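PDB 2PZ9: putative regulatory protein, which probably binds DNA as a TetR-family transcriptional regulator, with an all-helical chain that joins a helix-turn-helix region to a tetracycline-repressor-like C-terminal domain. Local coordinates for residues R55-Q59 against A60-K64; E65-Y68 against A69-S73; T87-I90 against E91-L95; P101-A104 against G105-D109. All blocks are in the same frame, centred on the assembly; numbering follows the deposited sequence.

Interaction 1: residues R55-Q59 against A60-K64; sequences RIAKQ and ARTSK. With SO4 (sulfate ion), chain E.
Ala57 lays its methyl group over the backbone that follows the turn: Ala57 CB is 3.6 Å from Ser63 C, close to where the next helix begins. The same residue holds the turn through its carbonyl. Thr62 N donates to Ala57 O over 2.9 Å, and the N-H...O angle of 172° makes this an almost straight bond, with the donor tilted moderately from the carbonyl plane. This bond, with the positive phi of Arg61 (56°), marks a Schellman motif at the end of helix 53-59; Ala60 N to Ile56 O, at 2.8 Å, is the regular helical bond before it. The methyl branch of Thr62 turns back toward the helix: OG1 stands opposite the backbone N (chi1 -166°), and this places CG2 between N and the carbonyl carbon, 4.0 Å from Ala57 O. Ala57 and Thr62 both also touch Val67 of helix 64-70, and Ala60 rests on Ala38 of helix 32-50, so the small side chains at the helix end and turn lie against the neighbouring helices. Ser63 then takes the N-cap position of the following helix, its OG accepting a weak bond from Arg66 N. Farther out, the bent chain of Lys64 carries NZ to within 2.8 Å of O1 of a sulfate ion, which Asp54 N also binds. A Schellman ending followed closely by an N-cap joins two helices in a short, sharp connection, consistent with the turn of the helix-turn-helix motif predicted for this TetR-family region.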
loop_
_atom_site.group_PDB
_atom_site.type_symbol
_atom_site.label_atom_id
_atom_site.label_comp_id
_atom_site.label_asym_id
_atom_site.label_seq_id
_atom_site.Cartn_x
_atom_site.Cartn_y
_atom_site.Cartn_z
ATOM N N ARG A 55 -2.142 -18.918 -20.938
ATOM C CA ARG A 55 -0.759 -18.693 -20.517
ATOM C C ARG A 55 -0.363 -19.575 -19.334
ATOM O O ARG A 55 0.754 -20.106 -19.297
ATOM C CB ARG A 55 -0.521 -17.230 -20.135
ATOM C CG ARG A 55 -0.393 -16.249 -21.275
ATOM C CD ARG A 55 -0.096 -14.903 -20.652
ATOM N NE ARG A 55 -0.567 -13.778 -21.455
ATOM C CZ ARG A 55 -1.528 -12.930 -21.089
ATOM N NH1 ARG A 55 -2.150 -13.072 -19.921
ATOM N NH2 ARG A 55 -1.862 -11.926 -21.899
ATOM N N ILE A 56 -1.267 -19.720 -18.371
ATOM C CA ILE A 56 -0.941 -20.462 -17.163
ATOM C C ILE A 56 -0.639 -21.931 -17.459
ATOM O O ILE A 56 0.356 -22.459 -16.967
ATOM C CB ILE A 56 -2.024 -20.328 -16.078
ATOM C CG1 ILE A 56 -1.941 -18.941 -15.422
ATOM C CG2 ILE A 56 -1.882 -21.454 -15.034
ATOM C CD1 ILE A 56 -3.150 -18.564 -14.561
ATOM N N ALA A 57 -1.501 -22.572 -18.250
ATOM C CA ALA A 57 -1.323 -23.961 -18.621
ATOM C C ALA A 57 -0.094 -24.096 -19.518
ATOM O O ALA A 57 0.728 -25.001 -19.322
ATOM C CB ALA A 57 -2.551 -24.477 -19.313
ATOM N N LYS A 58 0.035 -23.189 -20.487
ATOM C CA LYS A 58 1.181 -23.171 -21.386
ATOM C C LYS A 58 2.468 -23.071 -20.559
ATOM O O LYS A 58 3.429 -23.772 -20.833
ATOM C CB LYS A 58 1.026 -22.035 -22.421
ATOM C CG LYS A 58 2.275 -21.565 -23.174
ATOM C CD LYS A 58 3.020 -20.449 -22.393
ATOM C CE LYS A 58 3.401 -19.216 -23.252
ATOM N NZ LYS A 58 4.057 -19.544 -24.554
ATOM N N GLN A 59 2.463 -22.236 -19.525
ATOM C CA GLN A 59 3.630 -22.079 -18.650
ATOM C C GLN A 59 3.844 -23.255 -17.684
ATOM O O GLN A 59 4.973 -23.662 -17.442
ATOM C CB GLN A 59 3.577 -20.744 -17.879
ATOM C CG GLN A 59 4.954 -20.199 -17.470
ATOM C CD GLN A 59 5.892 -19.946 -18.674
ATOM O OE1 GLN A 59 5.443 -19.786 -19.821
ATOM N NE2 GLN A 59 7.199 -19.906 -18.410
ATOM N N ALA A 60 2.757 -23.791 -17.134
ATOM C CA ALA A 60 2.808 -24.926 -16.206
ATOM C C ALA A 60 3.119 -26.255 -16.906
ATOM O O ALA A 60 3.120 -27.309 -16.260
ATOM C CB ALA A 60 1.489 -25.030 -15.436
ATOM N N ARG A 61 3.380 -26.199 -18.217
ATOM C CA ARG A 61 3.633 -27.379 -19.046
ATOM C C ARG A 61 2.477 -28.376 -18.953
ATOM O O ARG A 61 2.704 -29.571 -18.763
ATOM C CB ARG A 61 4.956 -28.033 -18.643
ATOM C CG ARG A 61 5.777 -28.546 -19.798
ATOM C CD ARG A 61 7.247 -28.318 -19.531
ATOM N NE ARG A 61 7.509 -26.915 -19.196
ATOM C CZ ARG A 61 8.638 -26.260 -19.473
ATOM N NH1 ARG A 61 9.643 -26.869 -20.110
ATOM N NH2 ARG A 61 8.761 -24.980 -19.123
ATOM N N THR A 62 1.246 -27.865 -19.067
ATOM C CA THR A 62 0.011 -28.683 -19.064
ATOM C C THR A 62 -1.104 -28.116 -19.998
ATOM O O THR A 62 -0.826 -27.247 -20.818
ATOM C CB THR A 62 -0.489 -28.965 -17.600
ATOM O OG1 THR A 62 -1.476 -30.004 -17.619
ATOM C CG2 THR A 62 -1.065 -27.706 -16.917
ATOM N N SER A 63 -2.341 -28.615 -19.901
ATOM C CA SER A 63 -3.470 -28.102 -20.722
ATOM C C SER A 63 -4.566 -27.362 -19.933
ATOM O O SER A 63 -4.731 -27.553 -18.712
ATOM C CB SER A 63 -4.121 -29.219 -21.561
ATOM O OG SER A 63 -4.958 -30.049 -20.777
ATOM N N LYS A 64 -5.316 -26.524 -20.648
ATOM C CA LYS A 64 -6.498 -25.874 -20.090
ATOM C C LYS A 64 -7.407 -26.900 -19.408
ATOM O O LYS A 64 -7.784 -26.697 -18.257
ATOM C CB LYS A 64 -7.275 -25.107 -21.168
ATOM C CG LYS A 64 -6.730 -23.715 -21.496
ATOM C CD LYS A 64 -7.653 -22.970 -22.461
ATOM C CE LYS A 64 -8.857 -22.389 -21.730
ATOM N NZ LYS A 64 -9.609 -21.422 -22.574
HETATM S S SO4 E . -8.064 -17.922 -20.969
HETATM O O1 SO4 E . -8.948 -19.020 -21.356
HETATM O O2 SO4 E . -6.710 -18.442 -20.870
HETATM O O3 SO4 E . -8.033 -16.890 -22.002
HETATM O O4 SO4 E . -8.531 -17.364 -19.689
#

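Interaction 2: residues E65-Y68 against A69-S73; sequences ERVY and AYFRS. With SO4 (sulfate ion), chain D.
Backbone hydrogen bonds between Glu65-Tyr68 and Ala69-Ser73 carry the end of helix 64-70. Phe71 N donates to Val67 O over 2.9 Å with the donor in the carbonyl plane, a regular last-turn bond. Arg66 O receives two N-H groups: Ala69 N at 2.9 Å, well above the carbonyl plane, and Tyr70 N in a weak bond. Where Phe71 leaves helical geometry, its carbonyl oxygen takes a CA-H...O contact, Tyr68 CA to Phe71 O at 3.1 Å; that oxygen also lies in the plane of the Tyr68 ring, at its edge.

Apolar contact is sparse within the segment pair. Val67 CG1 approaches Phe71 CD1 at 4.5 Å, and both side chains turn to other helices, Val67 to Ala57 and Phe71 to Ile35 and Val36.

The polar contacts gather on a sulfate ion, probably from the crystallisation liquor. Tyr70 OH donates to its O3 at 2.6 Å, the oxygen lying in the ring plane, while O4 sits over one face of the Arg66 guanidinium, 3.4 Å from NH2. The guanidinium and the Tyr70 ring are 50° apart in plane, neither stacked nor perpendicular, and Thr31 OG1 also binds the ion. As the second helix of the predicted helix-turn-helix, 64-70 is probably the recognition helix, as in other TetR-type regulators.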
loop_
_atom_site.group_PDB
_atom_site.type_symbol
_atom_site.label_atom_id
_atom_site.label_comp_id
_atom_site.label_asym_id
_atom_site.label_seq_id
_atom_site.Cartn_x
_atom_site.Cartn_y
_atom_site.Cartn_z
ATOM N N GLU A 65 -7.731 -28.009 -20.092
ATOM C CA GLU A 65 -8.630 -29.011 -19.504
ATOM C C GLU A 65 -8.119 -29.529 -18.152
ATOM O O GLU A 65 -8.900 -29.690 -17.208
ATOM C CB GLU A 65 -8.961 -30.170 -20.459
ATOM C CG GLU A 65 -10.389 -30.747 -20.196
ATOM C CD GLU A 65 -10.659 -32.167 -20.767
ATOM O OE1 GLU A 65 -9.682 -32.857 -21.135
ATOM O OE2 GLU A 65 -11.848 -32.597 -20.831
ATOM N N ARG A 66 -6.811 -29.757 -18.061
ATOM C CA ARG A 66 -6.182 -30.248 -16.832
ATOM C C ARG A 66 -6.331 -29.257 -15.674
ATOM O O ARG A 66 -6.732 -29.630 -14.559
ATOM C CB ARG A 66 -4.704 -30.516 -17.075
ATOM C CG ARG A 66 -4.200 -31.762 -16.425
ATOM C CD ARG A 66 -3.962 -32.847 -17.473
ATOM N NE ARG A 66 -4.327 -34.197 -17.017
ATOM C CZ ARG A 66 -4.886 -34.510 -15.839
ATOM N NH1 ARG A 66 -5.161 -33.584 -14.922
ATOM N NH2 ARG A 66 -5.170 -35.778 -15.570
ATOM N N VAL A 67 -6.004 -27.995 -15.949
ATOM C CA VAL A 67 -6.124 -26.930 -14.967
ATOM C C VAL A 67 -7.517 -26.971 -14.332
ATOM O O VAL A 67 -7.658 -27.014 -13.101
ATOM C CB VAL A 67 -5.840 -25.557 -15.609
ATOM C CG1 VAL A 67 -6.039 -24.423 -14.606
ATOM C CG2 VAL A 67 -4.418 -25.518 -16.191
ATOM N N TYR A 68 -8.532 -27.015 -15.187
ATOM C CA TYR A 68 -9.918 -27.028 -14.754
ATOM C C TYR A 68 -10.370 -28.320 -14.078
ATOM O O TYR A 68 -11.481 -28.390 -13.567
ATOM C CB TYR A 68 -10.851 -26.697 -15.920
ATOM C CG TYR A 68 -10.730 -25.288 -16.482
ATOM C CD1 TYR A 68 -10.803 -24.147 -15.654
ATOM C CD2 TYR A 68 -10.573 -25.088 -17.855
ATOM C CE1 TYR A 68 -10.711 -22.851 -16.192
ATOM C CE2 TYR A 68 -10.470 -23.794 -18.396
ATOM C CZ TYR A 68 -10.547 -22.685 -17.566
ATOM O OH TYR A 68 -10.446 -21.430 -18.140
ATOM N N ALA A 69 -9.531 -29.348 -14.080
ATOM C CA ALA A 69 -9.825 -30.521 -13.260
ATOM C C ALA A 69 -9.510 -30.184 -11.793
ATOM O O ALA A 69 -10.325 -30.441 -10.909
ATOM C CB ALA A 69 -9.063 -31.729 -13.729
ATOM N N TYR A 70 -8.352 -29.575 -11.537
ATOM C CA TYR A 70 -7.998 -29.186 -10.179
ATOM C C TYR A 70 -8.863 -28.039 -9.694
ATOM O O TYR A 70 -9.315 -28.022 -8.554
ATOM C CB TYR A 70 -6.519 -28.782 -10.086
ATOM C CG TYR A 70 -5.557 -29.937 -10.258
ATOM C CD1 TYR A 70 -5.164 -30.357 -11.543
ATOM C CD2 TYR A 70 -5.043 -30.614 -9.148
ATOM C CE1 TYR A 70 -4.296 -31.440 -11.718
ATOM C CE2 TYR A 70 -4.173 -31.683 -9.305
ATOM C CZ TYR A 70 -3.803 -32.098 -10.598
ATOM O OH TYR A 70 -2.947 -33.159 -10.777
ATOM N N PHE A 71 -9.093 -27.069 -10.561
ATOM C CA PHE A 71 -9.740 -25.847 -10.135
ATOM C C PHE A 71 -10.965 -25.566 -10.973
ATOM O O PHE A 71 -10.940 -25.707 -12.193
ATOM C CB PHE A 71 -8.760 -24.688 -10.210
ATOM C CG PHE A 71 -7.438 -24.966 -9.522
ATOM C CD1 PHE A 71 -6.328 -25.380 -10.255
ATOM C CD2 PHE A 71 -7.307 -24.809 -8.143
ATOM C CE1 PHE A 71 -5.099 -25.629 -9.627
ATOM C CE2 PHE A 71 -6.096 -25.058 -7.502
ATOM C CZ PHE A 71 -4.980 -25.464 -8.247
ATOM N N ARG A 72 -12.044 -25.185 -10.302
ATOM C CA ARG A 72 -13.317 -24.908 -10.945
ATOM C C ARG A 72 -13.236 -23.770 -11.998
ATOM O O ARG A 72 -13.841 -23.851 -13.061
ATOM C CB ARG A 72 -14.300 -24.586 -9.826
ATOM C CG ARG A 72 -15.686 -24.251 -10.212
ATOM C CD ARG A 72 -16.351 -23.804 -8.928
ATOM N NE ARG A 72 -17.755 -23.489 -9.127
ATOM C CZ ARG A 72 -18.745 -24.367 -9.027
ATOM N NH1 ARG A 72 -18.498 -25.635 -8.722
ATOM N NH2 ARG A 72 -19.995 -23.978 -9.234
ATOM N N SER A 73 -12.470 -22.718 -11.698
ATOM C CA SER A 73 -12.534 -21.456 -12.444
ATOM C C SER A 73 -11.262 -20.638 -12.289
ATOM O O SER A 73 -10.495 -20.827 -11.348
ATOM C CB SER A 73 -13.718 -20.624 -11.944
ATOM O OG SER A 73 -13.485 -20.124 -10.630
HETATM S S SO4 D . -1.283 -34.845 -13.883
HETATM O O1 SO4 D . -0.819 -34.263 -15.151
HETATM O O2 SO4 D . -0.165 -35.231 -13.019
HETATM O O3 SO4 D . -2.118 -33.881 -13.172
HETATM O O4 SO4 D . -2.083 -36.023 -14.186
#

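Interaction 3: residues T87-I90 against E91-L95; sequences TALI and EATQL
With CG opposite its own carbonyl carbon (chi1 -66°) and the chain extended beyond it, Glu91 runs back alongside Thr87, one helical turn earlier. The two side chains point the same way, and Glu91 CG packs against the carbonyl oxygen Thr87 O at 3.3 Å. The carboxylate passes the threonine's methyl branch, OE2 being 3.8 Å from Thr87 CG2. This is an apolar-to-polar touch, since the threonine hydroxyl is turned elsewhere and bonds to Glu83 O.

A second parallel pair follows on another side of the helix. Leu89 has CG opposite the backbone N (chi1 171°), and its CD1 comes 4.1 Å from Thr93 OG1. Both residues pack against helix 100-113, Leu89 touching His110 and Thr93 touching Tyr103, Ile106 and Leu107. Ile90 faces helix 139-155 instead, against Leu139 and Thr142.

The backbone tells where the helix gives way. Glu91 N to Thr87 O and Ala92 N to Ala88 O are regular bonds, each of 3.1 Å. Thr93 N then shifts to Ile90 O in a shorter-span, weak bond of 3.2 Å, and its phi of -131° is no longer helical. Ordinary main-chain bonding therefore holds this final turn together, while the side chains add van der Waals contact without a polar link between them; the buried Thr93 and the neighbouring aliphatic residues tie the helix end to its surroundings.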
loop_
_atom_site.group_PDB
_atom_site.type_symbol
_atom_site.label_atom_id
_atom_site.label_comp_id
_atom_site.label_asym_id
_atom_site.label_seq_id
_atom_site.Cartn_x
_atom_site.Cartn_y
_atom_site.Cartn_z
ATOM N N THR A 87 -1.063 -18.350 3.976
ATOM C CA THR A 87 -0.612 -19.340 4.950
ATOM C C THR A 87 0.905 -19.368 5.019
ATOM O O THR A 87 1.475 -19.397 6.093
ATOM C CB THR A 87 -1.121 -20.746 4.591
ATOM O OG1 THR A 87 -2.253 -20.624 3.729
ATOM C CG2 THR A 87 -1.514 -21.536 5.839
ATOM N N ALA A 88 1.548 -19.351 3.856
ATOM C CA ALA A 88 3.006 -19.237 3.763
ATOM C C ALA A 88 3.521 -18.077 4.609
ATOM O O ALA A 88 4.527 -18.197 5.324
ATOM C CB ALA A 88 3.413 -19.033 2.323
ATOM N N LEU A 89 2.808 -16.960 4.498
ATOM C CA LEU A 89 3.135 -15.726 5.168
ATOM C C LEU A 89 2.943 -15.865 6.669
ATOM O O LEU A 89 3.894 -15.699 7.432
ATOM C CB LEU A 89 2.244 -14.606 4.621
ATOM C CG LEU A 89 2.228 -13.224 5.313
ATOM C CD1 LEU A 89 3.520 -12.414 5.043
ATOM C CD2 LEU A 89 0.941 -12.394 4.975
ATOM N N ILE A 90 1.709 -16.170 7.076
ATOM C CA ILE A 90 1.330 -16.329 8.474
ATOM C C ILE A 90 2.351 -17.165 9.240
ATOM O O ILE A 90 2.716 -16.830 10.366
ATOM C CB ILE A 90 -0.088 -16.919 8.566
ATOM C CG1 ILE A 90 -1.098 -15.814 8.305
ATOM C CG2 ILE A 90 -0.365 -17.518 9.920
ATOM C CD1 ILE A 90 -2.429 -16.299 7.842
ATOM N N GLU A 91 2.821 -18.234 8.605
ATOM C CA GLU A 91 3.826 -19.133 9.184
ATOM C C GLU A 91 5.218 -18.518 9.252
ATOM O O GLU A 91 5.935 -18.711 10.228
ATOM C CB GLU A 91 3.865 -20.449 8.421
ATOM C CG GLU A 91 2.571 -21.213 8.580
ATOM C CD GLU A 91 2.586 -22.566 7.905
ATOM O OE1 GLU A 91 3.683 -23.138 7.697
ATOM O OE2 GLU A 91 1.486 -23.062 7.588
ATOM N N ALA A 92 5.591 -17.774 8.220
ATOM C CA ALA A 92 6.841 -17.025 8.223
ATOM C C ALA A 92 6.816 -15.848 9.223
ATOM O O ALA A 92 7.834 -15.178 9.425
ATOM C CB ALA A 92 7.145 -16.521 6.804
ATOM N N THR A 93 5.665 -15.619 9.859
ATOM C CA THR A 93 5.377 -14.325 10.499
ATOM C C THR A 93 4.872 -14.435 11.928
ATOM O O THR A 93 4.125 -13.574 12.391
ATOM C CB THR A 93 4.438 -13.468 9.583
ATOM O OG1 THR A 93 5.252 -12.610 8.782
ATOM C CG2 THR A 93 3.391 -12.620 10.343
ATOM N N GLN A 94 5.286 -15.493 12.627
ATOM C CA GLN A 94 5.088 -15.573 14.069
ATOM C C GLN A 94 5.317 -14.169 14.677
ATOM O O GLN A 94 6.396 -13.579 14.530
ATOM C CB GLN A 94 6.034 -16.648 14.648
ATOM C CG GLN A 94 6.405 -16.556 16.157
ATOM C CD GLN A 94 5.303 -17.062 17.106
ATOM O OE1 GLN A 94 4.933 -16.377 18.081
ATOM N NE2 GLN A 94 4.781 -18.259 16.828
ATOM N N LEU A 95 4.283 -13.616 15.307
ATOM C CA LEU A 95 4.422 -12.314 15.939
ATOM C C LEU A 95 5.072 -12.394 17.309
ATOM O O LEU A 95 4.615 -13.127 18.183
ATOM C CB LEU A 95 3.083 -11.584 16.050
ATOM C CG LEU A 95 3.006 -10.440 17.094
ATOM C CD1 LEU A 95 3.955 -9.261 16.820
ATOM C CD2 LEU A 95 1.583 -9.926 17.244
#

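Interaction 4: residues P101-A104 against G105-D109; sequences PGYA and GILFD
This is a buried contact within one continuous helix, 100-113 of the tetracycline-repressor-like C-terminal region, made by side chains and carbonyls one turn apart. Four successive main-chain bonds of the i to i+4 kind establish the regular geometry: Gly105 N to Pro101 O, Ile106 N to Gly102 O, Leu107 N to Tyr103 O and Phe108 N to Ala104 O, the last at 2.8 Å. The main side-chain contact is a CH-pi interaction. Leu107 CD1 stands over one face of the Tyr103 ring, 3.9 Å from its centroid and 24° off the normal, displaced toward the rim so that Tyr103 CZ is its nearest ring atom at 3.6 Å. With CG opposite the backbone N (chi1 175°), the Tyr103 ring stands out from the helix, and Leu107, with CG anti to its carbonyl carbon, turns CD1 back over its face. The phenol end is held from elsewhere, its OH being hydrogen-bonded to Lys146 NZ, while Ile172 and Asn173 of helix 165-176 touch the side chain. A leucine at Tyr103 would probably deprive Leu107 of its aromatic face and leave Lys146 without its hydroxyl partner. On a more exposed side, Ile106 bends its CD1 back to 3.3 Å from Gly102 O, beside a residue without a side chain. Ala104 and Phe108 turn to helix 198-212, meeting Val209 and Leu205 respectively. Helix 100-113, packed against helices 165-176 and 198-212, is part of the all-helical C-terminal domain of a TetR-type regulator.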
loop_
_atom_site.group_PDB
_atom_site.type_symbol
_atom_site.label_atom_id
_atom_site.label_comp_id
_atom_site.label_asym_id
_atom_site.label_seq_id
_atom_site.Cartn_x
_atom_site.Cartn_y
_atom_site.Cartn_z
ATOM N N PRO A 101 10.095 -4.363 16.362
ATOM C CA PRO A 101 10.958 -4.014 15.202
ATOM C C PRO A 101 11.568 -5.234 14.492
ATOM O O PRO A 101 11.759 -5.209 13.273
ATOM C CB PRO A 101 12.049 -3.109 15.815
ATOM C CG PRO A 101 12.012 -3.344 17.288
ATOM C CD PRO A 101 10.633 -3.830 17.638
ATOM N N GLY A 102 11.863 -6.284 15.257
ATOM C CA GLY A 102 12.327 -7.537 14.704
ATOM C C GLY A 102 11.195 -8.133 13.895
ATOM O O GLY A 102 11.421 -8.705 12.832
ATOM N N TYR A 103 9.972 -7.992 14.391
ATOM C CA TYR A 103 8.791 -8.429 13.655
ATOM C C TYR A 103 8.724 -7.742 12.285
ATOM O O TYR A 103 8.436 -8.377 11.259
ATOM C CB TYR A 103 7.523 -8.144 14.481
ATOM C CG TYR A 103 6.223 -8.441 13.770
ATOM C CD1 TYR A 103 5.200 -7.481 13.711
ATOM C CD2 TYR A 103 6.004 -9.678 13.141
ATOM C CE1 TYR A 103 3.974 -7.741 13.043
ATOM C CE2 TYR A 103 4.780 -9.957 12.474
ATOM C CZ TYR A 103 3.780 -8.985 12.432
ATOM O OH TYR A 103 2.605 -9.249 11.767
ATOM N N ALA A 104 8.999 -6.442 12.274
ATOM C CA ALA A 104 8.905 -5.647 11.058
ATOM C C ALA A 104 9.961 -6.090 10.070
ATOM O O ALA A 104 9.684 -6.141 8.880
ATOM C CB ALA A 104 9.048 -4.173 11.370
ATOM N N GLY A 105 11.160 -6.409 10.567
ATOM C CA GLY A 105 12.240 -6.888 9.723
ATOM C C GLY A 105 11.804 -8.180 9.081
ATOM O O GLY A 105 12.035 -8.404 7.898
ATOM N N ILE A 106 11.136 -9.019 9.861
ATOM C CA ILE A 106 10.603 -10.285 9.369
ATOM C C ILE A 106 9.693 -10.063 8.129
ATOM O O ILE A 106 9.947 -10.635 7.060
ATOM C CB ILE A 106 9.999 -11.142 10.557
ATOM C CG1 ILE A 106 10.983 -12.234 10.973
ATOM C CG2 ILE A 106 8.676 -11.801 10.242
ATOM C CD1 ILE A 106 11.997 -11.826 12.078
ATOM N N LEU A 107 8.690 -9.186 8.252
ATOM C CA LEU A 107 7.801 -8.851 7.118
ATOM C C LEU A 107 8.565 -8.200 5.978
ATOM O O LEU A 107 8.275 -8.436 4.803
ATOM C CB LEU A 107 6.656 -7.933 7.556
ATOM C CG LEU A 107 5.727 -8.512 8.622
ATOM C CD1 LEU A 107 4.934 -7.465 9.417
ATOM C CD2 LEU A 107 4.784 -9.507 7.940
ATOM N N PHE A 108 9.542 -7.372 6.324
ATOM C CA PHE A 108 10.290 -6.703 5.303
ATOM C C PHE A 108 10.972 -7.743 4.431
ATOM O O PHE A 108 10.901 -7.686 3.197
ATOM C CB PHE A 108 11.327 -5.791 5.909
ATOM C CG PHE A 108 12.215 -5.152 4.889
ATOM C CD1 PHE A 108 11.799 -4.009 4.204
ATOM C CD2 PHE A 108 13.462 -5.708 4.580
ATOM C CE1 PHE A 108 12.631 -3.429 3.234
ATOM C CE2 PHE A 108 14.290 -5.135 3.621
ATOM C CZ PHE A 108 13.890 -4.002 2.954
ATOM N N ASP A 109 11.623 -8.695 5.103
ATOM C CA ASP A 109 12.362 -9.765 4.473
ATOM C C ASP A 109 11.494 -10.555 3.537
ATOM O O ASP A 109 11.882 -10.826 2.406
ATOM C CB ASP A 109 12.891 -10.688 5.553
ATOM C CG ASP A 109 13.994 -10.054 6.373
ATOM O OD1 ASP A 109 14.610 -9.054 5.911
ATOM O OD2 ASP A 109 14.241 -10.562 7.489
#

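Interactions 1 and 2 are partly buried and belong to the predicted helix-turn-helix: helix 53-59 and helix 64-70 meet where Ala57 CB lies 3.8 Å from Val67 CG2. Each has side chains at a sulfate ion, a feature of this end of the chain absent from the other two. Interactions 3 and 4 lie nearer the chain's centre and also touch, Thr93 O being 3.7 Å from Tyr103 CE2. Yet they differ: interaction 3 is largely a surface contact at a helix end, interaction 4 a buried, largely apolar one within a helix. Interactions 2 and 4 have centres about 37 Å apart, on opposite sides of the chain's centre.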